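Local coordinates for D-alanyl-D-alanine carboxypeptidase (Penicillin binding protein) family protein (Francisella tularensis subsp. tularensis, PDB 6OSU) that probably removes the C-terminal D-alanine from peptidoglycan precursors, as a serine D-Ala-D-Ala carboxypeptidase of the S11 family, at residues Val41-Asp44 / Asp49-Ser52; Gly81-Asp86 / Glu134-Thr139; Ser291-Asp296 / Lys319-Ala324. One frame throughout, in Å; residues are numbered along the deposited sequence.

Contact 1: Val41-Asp44 / Asp49-Ser52; sequences VTMD and DIVS
Met-43 and Ile-50 face each other as an antiparallel non-hydrogen-bonded pair in the hairpin of strands 39-44 and 50-54. CB of Met-43 begins beside the backbone, 3.7 Å from Asp-49 O. CG stays against that same oxygen. The chain then bends at its last torsion (chi3 -64°), which sets CE 4.1 Å from Ile-50 CG1. CG2 of Ile-50 turns to Val-41, meeting Val-41 CG2 at 3.9 Å with the two side chains at about a right angle. Ala-180 of helix 176-189 packs on Val-41 and Met-43 from outside the hairpin.

Three backbone bonds join the strands. Asp-44 N donates to Asp-49 O at 2.8 Å. Val-51 N donates to Thr-42 O at 3.0 Å. Thr-42 N gives the third, to Ser-52 O at 2.7 Å. The register slips by one residue between Met-43 and Thr-42, a beta bulge that pairs Thr-42 with Ser-52. Thr-42 CG2 also meets Val-51 CG2. Thr-42 OG1 is hydrogen-bonded to Ser-302 OG, and Ser-52 OG to Trp-40 NE1. At the turn, Asp-44 OD1 accepts from Thr-47 N.

Apolar carbons of Met-43, Ile-50 and Val-41 pack together, while the main-chain bonds set the pairing of the strands. The buried hydroxyls of Thr-42 and Ser-52, bonded to Ser-302 and Trp-40, tie the hairpin to residues beyond the pair.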
loop_
_atom_site.group_PDB
_atom_site.type_symbol
_atom_site.label_atom_id
_atom_site.label_comp_id
_atom_site.label_asym_id
_atom_site.label_seq_id
_atom_site.Cartn_x
_atom_site.Cartn_y
_atom_site.Cartn_z
ATOM N N VAL A 41 3.621 -0.555 -10.550
ATOM C CA VAL A 41 2.970 -1.785 -10.114
ATOM C C VAL A 41 1.668 -1.414 -9.415
ATOM O O VAL A 41 1.583 -0.389 -8.735
ATOM C CB VAL A 41 3.882 -2.626 -9.193
ATOM C CG1 VAL A 41 4.055 -1.953 -7.840
ATOM C CG2 VAL A 41 3.322 -4.041 -9.028
ATOM N N THR A 42 0.644 -2.242 -9.611
ATOM C CA THR A 42 -0.624 -2.111 -8.910
ATOM C C THR A 42 -0.946 -3.450 -8.268
ATOM O O THR A 42 -0.972 -4.479 -8.952
ATOM C CB THR A 42 -1.762 -1.685 -9.847
ATOM O OG1 THR A 42 -1.380 -0.508 -10.569
ATOM C CG2 THR A 42 -3.030 -1.387 -9.047
ATOM N N MET A 43 -1.192 -3.435 -6.962
ATOM C CA MET A 43 -1.372 -4.653 -6.187
ATOM C C MET A 43 -2.616 -4.535 -5.319
ATOM O O MET A 43 -2.884 -3.476 -4.745
ATOM C CB MET A 43 -0.134 -4.923 -5.315
ATOM C CG MET A 43 -0.344 -5.929 -4.206
ATOM S SD MET A 43 1.081 -6.043 -3.107
ATOM C CE MET A 43 2.326 -6.664 -4.236
ATOM N N ASP A 44 -3.378 -5.624 -5.235
ATOM C CA ASP A 44 -4.507 -5.684 -4.317
ATOM C C ASP A 44 -4.014 -5.967 -2.904
ATOM O O ASP A 44 -3.094 -6.762 -2.695
ATOM C CB ASP A 44 -5.510 -6.753 -4.756
ATOM C CG ASP A 44 -6.651 -6.919 -3.770
ATOM O OD1 ASP A 44 -6.542 -7.774 -2.866
ATOM O OD2 ASP A 44 -7.650 -6.175 -3.884
ATOM N N ASP A 49 -2.301 -9.889 -4.847
ATOM C CA ASP A 49 -2.231 -10.094 -6.286
ATOM C C ASP A 49 -1.827 -8.817 -7.012
ATOM O O ASP A 49 -2.242 -7.710 -6.650
ATOM C CB ASP A 49 -3.579 -10.577 -6.818
ATOM C CG ASP A 49 -3.893 -12.000 -6.406
ATOM O OD1 ASP A 49 -2.981 -12.693 -5.902
ATOM O OD2 ASP A 49 -5.057 -12.421 -6.584
ATOM N N ILE A 50 -1.025 -8.985 -8.057
ATOM C CA ILE A 50 -0.605 -7.899 -8.931
ATOM C C ILE A 50 -1.506 -7.912 -10.158
ATOM O O ILE A 50 -1.597 -8.926 -10.861
ATOM C CB ILE A 50 0.872 -8.046 -9.324
ATOM C CG1 ILE A 50 1.761 -7.928 -8.082
ATOM C CG2 ILE A 50 1.246 -7.028 -10.396
ATOM C CD1 ILE A 50 3.163 -8.458 -8.291
ATOM N N VAL A 51 -2.177 -6.792 -10.416
ATOM C CA VAL A 51 -3.104 -6.691 -11.538
ATOM C C VAL A 51 -2.550 -5.874 -12.695
ATOM O O VAL A 51 -3.129 -5.917 -13.794
ATOM C CB VAL A 51 -4.466 -6.117 -11.092
ATOM C CG1 VAL A 51 -5.082 -6.998 -10.015
ATOM C CG2 VAL A 51 -4.310 -4.678 -10.600
ATOM N N SER A 52 -1.460 -5.137 -12.492
ATOM C CA SER A 52 -0.869 -4.304 -13.529
ATOM C C SER A 52 0.543 -3.939 -13.098
ATOM O O SER A 52 0.764 -3.593 -11.934
ATOM C CB SER A 52 -1.705 -3.039 -13.766
ATOM O OG SER A 52 -1.099 -2.193 -14.729
#

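Contact 2: Gly81-Asp86 / Glu134-Thr139; sequences GNLSWD and EYIGGT
Leu-83 carries this contact, sending one methyl to Tyr-135 and the other to Ile-136. It buries the most surface of the three, and its CB is directed at the helix end. CD1 lies 3.6 Å from Tyr-135 CE2 and 4.0 Å from Tyr-135 CD2. It meets the CD2-CE2 bond of the phenol ring obliquely. CD2 of Leu-83 meets the tip of Ile-136, with 4.2 Å to Ile-136 CD1. These two side chains run at about a right angle to each other.

With CG anti to the backbone N (chi1 -174°) and CB directed at the loop, the Tyr-135 ring extends to Leu-83. Ile-136 starts off to one side. Its CG1 branch is extended (chi2 169°), which carries CD1 towards the leucine. No hydrogen bond crosses between the segments. The contact is purely apolar and small, burying 106 Å² in all. Leu-83 is buried, while Tyr-135 remains exposed.

The contact packs the loop after helix 66-79 against the end of helix 126-137, in the helical part of the catalytic domain and away from the predicted active site. Gly-81 ends helix 66-79 in a Schellman motif with positive phi. Just past Leu-83, Ser-84 OG accepts from Asp-86 N at 3.0 Å in an ST turn. Leu-83 also packs on Ile-78 of helix 66-79 and on Val-113 of helix 113-123. Tyr-135 rests on Ile-89 and Pro-90 of strand 88-90. Ile-136 touches Val-74 of helix 66-79 and Phe-143 of helix 140-154.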
loop_
_atom_site.group_PDB
_atom_site.type_symbol
_atom_site.label_atom_id
_atom_site.label_comp_id
_atom_site.label_asym_id
_atom_site.label_seq_id
_atom_site.Cartn_x
_atom_site.Cartn_y
_atom_site.Cartn_z
ATOM N N GLY A 81 6.488 -1.225 22.177
ATOM C CA GLY A 81 6.631 -0.646 23.496
ATOM C C GLY A 81 7.954 0.036 23.776
ATOM O O GLY A 81 8.131 0.569 24.877
ATOM N N ASN A 82 8.893 0.030 22.827
ATOM C CA ASN A 82 10.152 0.749 22.996
ATOM C C ASN A 82 10.015 2.234 22.707
ATOM O O ASN A 82 10.959 2.993 22.953
ATOM C CB ASN A 82 11.229 0.152 22.088
ATOM C CG ASN A 82 11.624 -1.249 22.499
ATOM O OD1 ASN A 82 11.757 -1.547 23.687
ATOM N ND2 ASN A 82 11.810 -2.122 21.516
ATOM N N LEU A 83 8.863 2.657 22.197
ATOM C CA LEU A 83 8.598 4.041 21.859
ATOM C C LEU A 83 7.102 4.263 22.016
ATOM O O LEU A 83 6.311 3.319 21.961
ATOM C CB LEU A 83 9.062 4.356 20.430
ATOM C CG LEU A 83 9.537 5.760 20.053
ATOM C CD1 LEU A 83 10.776 6.131 20.844
ATOM C CD2 LEU A 83 9.816 5.836 18.562
ATOM N N SER A 84 6.717 5.515 22.233
ATOM C CA SER A 84 5.312 5.889 22.212
ATOM C C SER A 84 5.158 7.173 21.414
ATOM O O SER A 84 6.120 7.915 21.206
ATOM C CB SER A 84 4.743 6.066 23.622
ATOM O OG SER A 84 4.755 7.423 24.018
ATOM N N TRP A 85 3.930 7.416 20.947
ATOM C CA TRP A 85 3.638 8.659 20.242
ATOM C C TRP A 85 3.963 9.881 21.091
ATOM O O TRP A 85 4.311 10.940 20.550
ATOM C CB TRP A 85 2.169 8.688 19.822
ATOM C CG TRP A 85 1.792 7.626 18.845
ATOM C CD1 TRP A 85 1.048 6.510 19.095
ATOM C CD2 TRP A 85 2.132 7.580 17.453
ATOM N NE1 TRP A 85 0.904 5.771 17.943
ATOM C CE2 TRP A 85 1.562 6.406 16.922
ATOM C CE3 TRP A 85 2.865 8.416 16.605
ATOM C CZ2 TRP A 85 1.700 6.047 15.585
ATOM C CZ3 TRP A 85 3.002 8.057 15.277
ATOM C CH2 TRP A 85 2.423 6.882 14.780
ATOM N N ASP A 86 3.868 9.752 22.418
ATOM C CA ASP A 86 4.083 10.857 23.342
ATOM C C ASP A 86 5.553 11.131 23.630
ATOM O O ASP A 86 5.861 12.186 24.193
ATOM C CB ASP A 86 3.367 10.582 24.670
ATOM C CG ASP A 86 1.867 10.410 24.506
ATOM O OD1 ASP A 86 1.347 10.730 23.417
ATOM O OD2 ASP A 86 1.208 9.953 25.469
ATOM N N GLU A 134 18.296 9.209 14.536
ATOM C CA GLU A 134 19.337 9.319 15.553
ATOM C C GLU A 134 18.883 8.751 16.893
ATOM O O GLU A 134 19.693 8.182 17.632
ATOM C CB GLU A 134 19.760 10.778 15.724
ATOM C CG GLU A 134 20.513 11.368 14.539
ATOM C CD GLU A 134 20.987 12.790 14.803
ATOM O OE1 GLU A 134 20.211 13.586 15.377
ATOM O OE2 GLU A 134 22.142 13.105 14.447
ATOM N N TYR A 135 17.596 8.885 17.220
ATOM C CA TYR A 135 17.109 8.443 18.521
ATOM C C TYR A 135 16.963 6.926 18.581
ATOM O O TYR A 135 17.361 6.294 19.566
ATOM C CB TYR A 135 15.775 9.121 18.834
ATOM C CG TYR A 135 15.264 8.833 20.225
ATOM C CD1 TYR A 135 15.626 9.639 21.296
ATOM C CD2 TYR A 135 14.424 7.755 20.469
ATOM C CE1 TYR A 135 15.163 9.380 22.571
ATOM C CE2 TYR A 135 13.957 7.487 21.743
ATOM C CZ TYR A 135 14.329 8.303 22.789
ATOM O OH TYR A 135 13.865 8.039 24.059
ATOM N N ILE A 136 16.394 6.329 17.533
ATOM C CA ILE A 136 16.145 4.892 17.535
ATOM C C ILE A 136 17.436 4.114 17.310
ATOM O O ILE A 136 17.646 3.051 17.904
ATOM C CB ILE A 136 15.082 4.547 16.476
ATOM C CG1 ILE A 136 13.754 5.228 16.808
ATOM C CG2 ILE A 136 14.906 3.042 16.349
ATOM C CD1 ILE A 136 12.738 5.157 15.686
ATOM N N GLY A 137 18.322 4.626 16.458
ATOM C CA GLY A 137 19.489 3.867 16.055
ATOM C C GLY A 137 20.809 4.342 16.626
ATOM O O GLY A 137 21.828 3.665 16.466
ATOM N N GLY A 138 20.813 5.491 17.294
ATOM C CA GLY A 138 22.055 6.064 17.781
ATOM C C GLY A 138 22.675 7.001 16.765
ATOM O O GLY A 138 22.643 8.225 16.930
ATOM N N THR A 139 23.245 6.434 15.711
ATOM C CA THR A 139 23.696 7.184 14.552
ATOM C C THR A 139 22.748 6.929 13.389
ATOM O O THR A 139 21.968 5.973 13.395
ATOM C CB THR A 139 25.124 6.793 14.153
ATOM O OG1 THR A 139 25.157 5.409 13.778
ATOM C CG2 THR A 139 26.085 7.030 15.308
#

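Contact 3: Ser291-Asp296 / Lys319-Ala324; sequences SSAKQD and KLLRYA
Leu-321 puts a single methyl, CD1, against two residues of strand 288-295. Ser-291 OG is 3.5 Å from Leu-321 CD1, and Ala-293 CB is 4.0 Å from the same carbon. The serine oxygen also lies 4.1 Å from Leu-321 CG. This is van der Waals packing, with no hydrogen bond between the segments. Ser-291 and Ala-293 both direct CB at the helix, whereas Ser-292 between them points away.

Ser-291 holds OG between its backbone N and carbonyl carbon (chi1 64°), and this leaves the oxygen beside the leucine. Leu-321 is extended at its second torsion (chi2 173°), which carries CD1 out to the strand. The pairing is helix on sheet. Helix 310-327, just after the last strand of the five-stranded antiparallel sheet, packs on one face of that sheet, as in the penicillin-binding protein and beta-lactamase fold.

Further out, Phe-271 packs on both Ala-293 and Leu-321. Ser-302 of the neighbouring strand 298-307 touches Ser-291 and Leu-321, and Leu-325 one turn along the helix covers Ala-293. The strand is held from its two edges by backbone bonds, Ser-291 to Ser-302 and Ser-292 to Asp-275. Asp-275 belongs to strand 274-282, which carries Lys-278, the predicted substrate-binding residue. The side chain of Ser-291 is about 8 Å from that of Lys-278.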
loop_
_atom_site.group_PDB
_atom_site.type_symbol
_atom_site.label_atom_id
_atom_site.label_comp_id
_atom_site.label_asym_id
_atom_site.label_seq_id
_atom_site.Cartn_x
_atom_site.Cartn_y
_atom_site.Cartn_z
ATOM N N SER A 291 0.928 5.136 -3.619
ATOM C CA SER A 291 -0.422 5.575 -3.306
ATOM C C SER A 291 -1.310 4.370 -3.033
ATOM O O SER A 291 -1.043 3.255 -3.492
ATOM C CB SER A 291 -1.016 6.414 -4.443
ATOM O OG SER A 291 -1.155 5.635 -5.618
ATOM N N SER A 292 -2.375 4.612 -2.274
ATOM C CA SER A 292 -3.344 3.580 -1.951
ATOM C C SER A 292 -4.733 4.195 -1.909
ATOM O O SER A 292 -4.915 5.304 -1.399
ATOM C CB SER A 292 -3.024 2.908 -0.611
ATOM O OG SER A 292 -3.829 1.757 -0.417
ATOM N N ALA A 293 -5.708 3.473 -2.454
ATOM C CA ALA A 293 -7.087 3.934 -2.476
ATOM C C ALA A 293 -8.004 2.773 -2.126
ATOM O O ALA A 293 -7.776 1.641 -2.558
ATOM C CB ALA A 293 -7.468 4.513 -3.846
ATOM N N LYS A 294 -9.037 3.063 -1.341
ATOM C CA LYS A 294 -10.004 2.069 -0.900
ATOM C C LYS A 294 -11.396 2.499 -1.339
ATOM O O LYS A 294 -11.768 3.665 -1.176
ATOM C CB LYS A 294 -9.948 1.894 0.621
ATOM C CG LYS A 294 -10.818 0.770 1.158
ATOM C CD LYS A 294 -10.567 0.540 2.643
ATOM C CE LYS A 294 -11.244 -0.736 3.125
ATOM N NZ LYS A 294 -11.034 -0.981 4.580
ATOM N N GLN A 295 -12.155 1.565 -1.904
ATOM C CA GLN A 295 -13.534 1.839 -2.304
ATOM C C GLN A 295 -14.344 0.568 -2.104
ATOM O O GLN A 295 -14.145 -0.416 -2.823
ATOM C CB GLN A 295 -13.611 2.322 -3.749
ATOM C CG GLN A 295 -13.515 3.831 -3.884
ATOM C CD GLN A 295 -13.486 4.294 -5.326
ATOM O OE1 GLN A 295 -13.571 3.488 -6.253
ATOM N NE2 GLN A 295 -13.362 5.602 -5.524
ATOM N N ASP A 296 -15.245 0.595 -1.121
ATOM C CA ASP A 296 -16.125 -0.528 -0.805
ATOM C C ASP A 296 -15.315 -1.788 -0.485
ATOM O O ASP A 296 -15.408 -2.820 -1.156
ATOM C CB ASP A 296 -17.130 -0.774 -1.936
ATOM C CG ASP A 296 -18.207 -1.772 -1.554
ATOM O OD1 ASP A 296 -18.327 -2.817 -2.226
ATOM O OD2 ASP A 296 -18.937 -1.507 -0.575
ATOM N N LYS A 319 -4.815 6.885 -12.870
ATOM C CA LYS A 319 -5.250 5.961 -13.911
ATOM C C LYS A 319 -5.134 4.513 -13.447
ATOM O O LYS A 319 -6.038 3.704 -13.686
ATOM C CB LYS A 319 -4.439 6.188 -15.188
ATOM C CG LYS A 319 -4.600 5.085 -16.221
ATOM C CD LYS A 319 -5.195 5.603 -17.520
ATOM C CE LYS A 319 -4.112 5.958 -18.526
ATOM N NZ LYS A 319 -4.681 6.575 -19.754
ATOM N N LEU A 320 -4.032 4.170 -12.774
ATOM C CA LEU A 320 -3.851 2.803 -12.295
ATOM C C LEU A 320 -4.866 2.453 -11.213
ATOM O O LEU A 320 -5.488 1.385 -11.254
ATOM C CB LEU A 320 -2.429 2.611 -11.769
ATOM C CG LEU A 320 -1.285 2.703 -12.776
ATOM C CD1 LEU A 320 0.046 2.594 -12.056
ATOM C CD2 LEU A 320 -1.408 1.622 -13.839
ATOM N N LEU A 321 -5.041 3.338 -10.227
ATOM C CA LEU A 321 -5.979 3.058 -9.143
ATOM C C LEU A 321 -7.410 2.957 -9.657
ATOM O O LEU A 321 -8.169 2.077 -9.233
ATOM C CB LEU A 321 -5.876 4.135 -8.064
ATOM C CG LEU A 321 -4.566 4.164 -7.276
ATOM C CD1 LEU A 321 -4.528 5.371 -6.359
ATOM C CD2 LEU A 321 -4.390 2.874 -6.480
ATOM N N ARG A 322 -7.798 3.852 -10.568
ATOM C CA ARG A 322 -9.143 3.797 -11.139
ATOM C C ARG A 322 -9.340 2.530 -11.962
ATOM O O ARG A 322 -10.411 1.912 -11.923
ATOM C CB ARG A 322 -9.388 5.037 -11.994
ATOM C CG ARG A 322 -10.781 5.140 -12.579
ATOM C CD ARG A 322 -10.864 6.273 -13.595
ATOM N NE ARG A 322 -9.864 7.313 -13.352
ATOM C CZ ARG A 322 -8.872 7.613 -14.189
ATOM N NH1 ARG A 322 -8.747 6.962 -15.340
ATOM N NH2 ARG A 322 -8.008 8.573 -13.881
ATOM N N TYR A 323 -8.311 2.130 -12.712
ATOM C CA TYR A 323 -8.393 0.919 -13.522
ATOM C C TYR A 323 -8.578 -0.320 -12.652
ATOM O O TYR A 323 -9.413 -1.182 -12.955
ATOM C CB TYR A 323 -7.136 0.814 -14.388
ATOM C CG TYR A 323 -6.885 -0.525 -15.039
ATOM C CD1 TYR A 323 -7.518 -0.875 -16.225
ATOM C CD2 TYR A 323 -5.981 -1.426 -14.486
ATOM C CE1 TYR A 323 -7.276 -2.096 -16.831
ATOM C CE2 TYR A 323 -5.731 -2.647 -15.082
ATOM C CZ TYR A 323 -6.381 -2.977 -16.254
ATOM O OH TYR A 323 -6.129 -4.192 -16.847
ATOM N N ALA A 324 -7.823 -0.417 -11.553
ATOM C CA ALA A 324 -7.935 -1.584 -10.681
ATOM C C ALA A 324 -9.260 -1.598 -9.927
ATOM O O ALA A 324 -9.906 -2.647 -9.815
ATOM C CB ALA A 324 -6.766 -1.624 -9.701
#

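How the contacts relate
The contacts follow one another along the chain in the order 1, 2, 3. Contacts 1 and 3 reach the same five-stranded antiparallel sheet, and their centres are 10 Å apart. Helix 310-327 connects them: Thr-42 OG1 is 3.5 Å from Leu-320 CB, and Val-51 CG2 is 4.0 Å from Ala-324 CB. One helix thus packs on strands 39-44, 50-54 and 288-295. Contact 2 belongs to the helical part of the catalytic domain. Its centre is 34 Å from those of the other two, and its nearest atoms are about 17 Å from contact 3. Sheet and helical part are the two halves of this domain. In this family the active site, with its predicted serine, lies between them.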